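Side-chain contacts in putative oxidoreductase (Gluconobacter oxydans, PDB 3WJ7), which is a short-chain dehydrogenase/reductase family protein that probably acts as a nucleotide-dependent oxidoreductase, perhaps on aldehydes: residues N246-L249 with G250-F253; K268-Q271 with S272-Y275. One frame throughout, in Å; residues are numbered along the deposited sequence.

Interaction 1 (246-253) and interaction 2 (268-275) come one after the other in the chain: strand 239-248 runs into helix 249-259, and strand 267-269 then leads through a short turn to helix 275-288. Their centres lie 16 Å apart and their nearest atoms about 5 Å, without touching. Strand 209-211 and the residues just after it link them: the carboxylate of Glu212 accepts a hydrogen bond from Gly250 N, and its backbone bonds to Leu269, while Tyr210 meets Phe253 edge-to-face (T-shaped) and packs against Lys268. Interaction 1 is largely buried; interaction 2 is at the surface. A bound mercury ion lies about 6 Å from the side chain of Phe253.

Interaction 1: residues N246-L249 with G250-F253; sequences NIML and GDLF
Leu249 and Phe253, one helical turn apart, lie side by side and point the same way. The branch carbon CG of Leu249 sits 3.5 Å from CE1 of the Phe253 ring, and Leu249 CD1 comes against the ring's CZ. That same methyl reaches CD2 of Leu252 at 3.9 Å, the two leucines crossing at a slant. On the strand side, Ile247 extends its longer branch, with CG1 anti to the backbone N (chi1 -160°), so that CD1 ends 3.6 Å from the backbone N of Leu252 and CG1 rests on CB of Asp251.

Two backbone bonds start the helix. Leu252 N donates to Met248 O over 3.0 Å, nearly straight at 172°; Phe253 N donates to Leu249 O over 2.9 Å. Met248 is thus the N-cap residue, where strand 239-248 of the Rossmann-type dehydrogenase turns directly into helix 249-259. Leu215 and Ile217 of strand 214-219 pack against this junction, Leu215 on Ile247 and Leu249, Ile217 on Ile247 and Leu252, and helix 194-203 packs on Leu249 and Phe253 with Met198.

A water molecule links Met248 and Asp251. The water accepts from Met248 N at 2.9 Å and donates to Asp251 OD2 at 2.6 Å, bridging the last strand residue to the first turn of the helix. OD2 also faces CB of Met248, at 3.8 Å. The other carboxylate oxygen, OD1, forms a salt bridge with Arg254.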
ATOM      1  N   ASN A 246       4.262  21.091 -25.582  1.00 42.00           N
ATOM      2  CA  ASN A 246       5.282  20.759 -24.604  1.00 40.13           C
ATOM      3  C   ASN A 246       5.785  22.031 -23.971  1.00 42.97           C
ATOM      4  O   ASN A 246       6.317  22.924 -24.650  1.00 42.55           O
ATOM      5  CB  ASN A 246       6.411  19.949 -25.236  1.00 41.51           C
ATOM      6  CG  ASN A 246       5.954  18.533 -25.649  1.00 45.96           C
ATOM      7  OD1 ASN A 246       5.429  17.741 -24.822  1.00 46.49           O
ATOM      8  ND2 ASN A 246       6.151  18.204 -26.919  1.00 38.77           N
ATOM      9  N   ILE A 247       5.578  22.135 -22.659  1.00 42.81           N
ATOM     10  CA  ILE A 247       5.818  23.380 -21.966  1.00 43.80           C
ATOM     11  C   ILE A 247       6.469  23.148 -20.592  1.00 44.15           C
ATOM     12  O   ILE A 247       6.198  22.165 -19.925  1.00 45.02           O
ATOM     13  CB  ILE A 247       4.529  24.247 -21.921  1.00 44.06           C
ATOM     14  CG1 ILE A 247       4.882  25.738 -21.640  1.00 45.98           C
ATOM     15  CG2 ILE A 247       3.508  23.645 -20.965  1.00 43.85           C
ATOM     16  CD1 ILE A 247       3.717  26.700 -21.436  1.00 43.05           C
ATOM     17  N   MET A 248       7.386  24.021 -20.207  1.00 45.56           N
ATOM     18  CA  MET A 248       7.991  23.919 -18.895  1.00 47.10           C
ATOM     19  C   MET A 248       7.015  24.545 -17.912  1.00 45.47           C
ATOM     20  O   MET A 248       6.189  25.366 -18.295  1.00 49.72           O
ATOM     21  CB  MET A 248       9.361  24.614 -18.825  1.00 49.24           C
ATOM     22  CG  MET A 248      10.439  24.085 -19.788  1.00 47.36           C
ATOM     23  SD  MET A 248      11.041  22.395 -19.575  1.00 53.00           S
ATOM     24  CE  MET A 248      11.352  22.229 -17.804  1.00 43.10           C
ATOM     25  N   LEU A 249       7.087  24.128 -16.655  1.00 41.76           N
ATOM     26  CA  LEU A 249       6.103  24.531 -15.677  1.00 42.08           C
ATOM     27  C   LEU A 249       6.255  26.044 -15.395  1.00 43.34           C
ATOM     28  O   LEU A 249       5.266  26.761 -15.212  1.00 39.85           O
ATOM     29  CB  LEU A 249       6.254  23.651 -14.428  1.00 41.27           C
ATOM     30  CG  LEU A 249       5.134  23.531 -13.400  1.00 44.93           C
ATOM     31  CD1 LEU A 249       3.776  23.200 -14.005  1.00 43.51           C
ATOM     32  CD2 LEU A 249       5.487  22.481 -12.348  1.00 48.56           C
ATOM     33  N   GLY A 250       7.503  26.525 -15.391  1.00 46.64           N
ATOM     34  CA  GLY A 250       7.803  27.949 -15.228  1.00 49.89           C
ATOM     35  C   GLY A 250       7.123  28.788 -16.309  1.00 54.68           C
ATOM     36  O   GLY A 250       6.519  29.847 -16.011  1.00 56.02           O
ATOM     37  N   ASP A 251       7.185  28.303 -17.550  1.00 49.54           N
ATOM     38  CA  ASP A 251       6.577  29.002 -18.680  1.00 52.20           C
ATOM     39  C   ASP A 251       5.070  29.025 -18.556  1.00 48.94           C
ATOM     40  O   ASP A 251       4.445  30.051 -18.790  1.00 52.71           O
ATOM     41  CB  ASP A 251       7.007  28.382 -20.009  1.00 57.57           C
ATOM     42  CG  ASP A 251       8.493  28.579 -20.291  1.00 65.46           C
ATOM     43  OD1 ASP A 251       9.071  29.596 -19.839  1.00 66.77           O
ATOM     44  OD2 ASP A 251       9.096  27.702 -20.946  1.00 70.34           O
ATOM     45  N   LEU A 252       4.504  27.888 -18.183  1.00 44.59           N
ATOM     46  CA  LEU A 252       3.101  27.794 -17.848  1.00 47.21           C
ATOM     47  C   LEU A 252       2.666  28.864 -16.846  1.00 48.32           C
ATOM     48  O   LEU A 252       1.669  29.551 -17.071  1.00 49.96           O
ATOM     49  CB  LEU A 252       2.773  26.407 -17.276  1.00 45.21           C
ATOM     50  CG  LEU A 252       1.294  26.208 -16.949  1.00 47.87           C
ATOM     51  CD1 LEU A 252       0.414  26.391 -18.189  1.00 47.94           C
ATOM     52  CD2 LEU A 252       1.059  24.842 -16.326  1.00 54.46           C
ATOM     53  N   PHE A 253       3.408  28.979 -15.742  1.00 48.38           N
ATOM     54  CA  PHE A 253       3.104  29.955 -14.694  1.00 50.12           C
ATOM     55  C   PHE A 253       3.325  31.400 -15.141  1.00 49.82           C
ATOM     56  O   PHE A 253       2.522  32.258 -14.802  1.00 45.92           O
ATOM     57  CB  PHE A 253       3.858  29.653 -13.405  1.00 46.98           C
ATOM     58  CG  PHE A 253       3.445  28.374 -12.751  1.00 46.37           C
ATOM     59  CD1 PHE A 253       4.401  27.535 -12.186  1.00 48.03           C
ATOM     60  CD2 PHE A 253       2.094  28.019 -12.676  1.00 47.64           C
ATOM     61  CE1 PHE A 253       4.020  26.354 -11.577  1.00 49.96           C
ATOM     62  CE2 PHE A 253       1.708  26.841 -12.091  1.00 51.38           C
ATOM     63  CZ  PHE A 253       2.672  26.002 -11.533  1.00 53.67           C
TER
HETATM   64  O   HOH W   1       8.805  25.472 -22.258  1.00 39.16           O

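Interaction 2: residues K268-Q271 with S272-Y275; sequences KLKQ and SWLY
Lys270 lies over the indole of Trp273, three residues on. Its CB is 4.0 Å from the centroid of the five-membered ring and only 6° off the ring normal, a CH-pi contact over the face. CD is 4.0 Å from NE1, and NZ then reaches 3.9 Å from CZ2, leaving the lysine chain slanted across the ring system. The backbone N of Lys270 also stands over a face of the indole, offset toward its rim. Trp273 is brought back over the preceding residues by CG lying beside its own backbone N (chi1 -63°). At the six-membered end, Leu269 crosses the tryptophan at about a right angle, with CD2 4.0 Å from CZ3.

Gln271 meets Leu274 obliquely, CG to CD1 at 3.7 Å, while its amide NE2 donates to Gly287 O of the second subunit. The backbone here makes a 3-10 turn: Trp273 N bonds to Lys270 O at 3.0 Å and Leu274 N to Gln271 O at 2.9 Å.

The turn joins strand 267-269, which pairs in parallel with strand 209-211, to helix 275-288. Leu274 packs against Val211 of that partner strand and Leu299 of helix 296-302, and touches Phe288 of the second subunit.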
ATOM      1  N   LYS A 268      11.705  29.367  -7.789  1.00 52.10           N
ATOM      2  CA  LYS A 268      11.717  28.235  -8.679  1.00 50.85           C
ATOM      3  C   LYS A 268      12.778  27.220  -8.245  1.00 51.22           C
ATOM      4  O   LYS A 268      13.972  27.476  -8.349  1.00 57.63           O
ATOM      5  CB  LYS A 268      11.928  28.671 -10.125  1.00 49.56           C
ATOM      6  CG  LYS A 268      11.971  27.489 -11.086  1.00 59.29           C
ATOM      7  CD  LYS A 268      13.187  27.504 -11.995  1.00 64.71           C
ATOM      8  CE  LYS A 268      12.886  28.231 -13.294  1.00 70.47           C
ATOM      9  NZ  LYS A 268      14.111  28.255 -14.131  1.00 74.51           N
ATOM     10  N   LEU A 269      12.344  26.060  -7.785  1.00 48.81           N
ATOM     11  CA  LEU A 269      13.274  25.035  -7.339  1.00 50.22           C
ATOM     12  C   LEU A 269      13.718  24.085  -8.460  1.00 49.07           C
ATOM     13  O   LEU A 269      12.884  23.377  -9.018  1.00 50.83           O
ATOM     14  CB  LEU A 269      12.613  24.249  -6.210  1.00 53.80           C
ATOM     15  CG  LEU A 269      12.004  25.117  -5.108  1.00 57.63           C
ATOM     16  CD1 LEU A 269      11.509  24.153  -4.042  1.00 58.47           C
ATOM     17  CD2 LEU A 269      13.017  26.111  -4.543  1.00 53.42           C
ATOM     18  N   LYS A 270      15.014  24.047  -8.790  1.00 46.47           N
ATOM     19  CA  LYS A 270      15.467  23.148  -9.857  1.00 44.09           C
ATOM     20  C   LYS A 270      15.353  21.708  -9.332  1.00 50.09           C
ATOM     21  O   LYS A 270      15.465  21.429  -8.121  1.00 44.87           O
ATOM     22  CB  LYS A 270      16.897  23.422 -10.291  1.00 44.96           C
ATOM     23  CG  LYS A 270      17.133  24.745 -10.983  1.00 52.58           C
ATOM     24  CD  LYS A 270      18.611  24.960 -11.275  1.00 58.33           C
ATOM     25  CE  LYS A 270      18.866  26.444 -11.532  1.00 67.74           C
ATOM     26  NZ  LYS A 270      20.149  26.937 -10.931  1.00 71.77           N
ATOM     27  N   GLN A 271      15.133  20.788 -10.253  1.00 56.28           N
ATOM     28  CA  GLN A 271      14.825  19.435  -9.859  1.00 57.48           C
ATOM     29  C   GLN A 271      16.084  18.789  -9.315  1.00 54.72           C
ATOM     30  O   GLN A 271      16.019  17.930  -8.431  1.00 56.14           O
ATOM     31  CB  GLN A 271      14.237  18.647 -11.035  1.00 61.54           C
ATOM     32  CG  GLN A 271      13.202  17.612 -10.611  1.00 58.85           C
ATOM     33  CD  GLN A 271      12.077  17.482 -11.603  1.00 62.70           C
ATOM     34  OE1 GLN A 271      12.256  17.738 -12.797  1.00 69.55           O
ATOM     35  NE2 GLN A 271      10.900  17.096 -11.119  1.00 63.70           N
ATOM     36  N   SER A 272      17.233  19.233  -9.801  1.00 51.18           N
ATOM     37  CA  SER A 272      18.482  18.690  -9.304  1.00 51.51           C
ATOM     38  C   SER A 272      18.724  19.052  -7.820  1.00 55.48           C
ATOM     39  O   SER A 272      19.598  18.476  -7.187  1.00 54.78           O
ATOM     40  CB  SER A 272      19.662  19.096 -10.185  1.00 48.05           C
ATOM     41  OG  SER A 272      19.737  20.491 -10.314  1.00 50.80           O
ATOM     42  N   TRP A 273      17.949  19.995  -7.268  1.00 52.54           N
ATOM     43  CA  TRP A 273      18.109  20.365  -5.878  1.00 46.38           C
ATOM     44  C   TRP A 273      17.360  19.382  -5.014  1.00 49.92           C
ATOM     45  O   TRP A 273      17.383  19.484  -3.803  1.00 47.55           O
ATOM     46  CB  TRP A 273      17.570  21.760  -5.597  1.00 45.83           C
ATOM     47  CG  TRP A 273      18.264  22.880  -6.311  1.00 42.74           C
ATOM     48  CD1 TRP A 273      19.396  22.798  -7.073  1.00 43.38           C
ATOM     49  CD2 TRP A 273      17.883  24.253  -6.302  1.00 40.57           C
ATOM     50  NE1 TRP A 273      19.739  24.035  -7.537  1.00 45.89           N
ATOM     51  CE2 TRP A 273      18.829  24.951  -7.084  1.00 43.18           C
ATOM     52  CE3 TRP A 273      16.836  24.963  -5.702  1.00 42.49           C
ATOM     53  CZ2 TRP A 273      18.752  26.328  -7.312  1.00 44.67           C
ATOM     54  CZ3 TRP A 273      16.744  26.332  -5.921  1.00 45.85           C
ATOM     55  CH2 TRP A 273      17.703  27.004  -6.727  1.00 46.99           C
ATOM     56  N   LEU A 274      16.671  18.428  -5.619  1.00 51.42           N
ATOM     57  CA  LEU A 274      15.951  17.455  -4.793  1.00 54.55           C
ATOM     58  C   LEU A 274      16.884  16.293  -4.446  1.00 51.13           C
ATOM     59  O   LEU A 274      16.572  15.490  -3.572  1.00 48.07           O
ATOM     60  CB  LEU A 274      14.662  16.973  -5.484  1.00 55.06           C
ATOM     61  CG  LEU A 274      13.533  17.981  -5.743  1.00 57.46           C
ATOM     62  CD1 LEU A 274      12.719  17.533  -6.939  1.00 57.15           C
ATOM     63  CD2 LEU A 274      12.611  18.211  -4.544  1.00 57.20           C
ATOM     64  N   TYR A 275      18.040  16.238  -5.118  1.00 52.12           N
ATOM     65  CA  TYR A 275      19.028  15.167  -4.900  1.00 53.31           C
ATOM     66  C   TYR A 275      19.321  14.915  -3.416  1.00 54.41           C
ATOM     67  O   TYR A 275      19.186  13.808  -2.970  1.00 52.20           O
ATOM     68  CB  TYR A 275      20.307  15.387  -5.734  1.00 52.89           C
ATOM     69  CG  TYR A 275      21.422  14.338  -5.554  1.00 56.66           C
ATOM     70  CD1 TYR A 275      21.661  13.339  -6.524  1.00 54.06           C
ATOM     71  CD2 TYR A 275      22.248  14.368  -4.421  1.00 55.96           C
ATOM     72  CE1 TYR A 275      22.676  12.395  -6.346  1.00 57.29           C
ATOM     73  CE2 TYR A 275      23.262  13.447  -4.234  1.00 58.46           C
ATOM     74  CZ  TYR A 275      23.491  12.473  -5.190  1.00 58.82           C
ATOM     75  OH  TYR A 275      24.525  11.584  -4.946  1.00 59.17           O
TER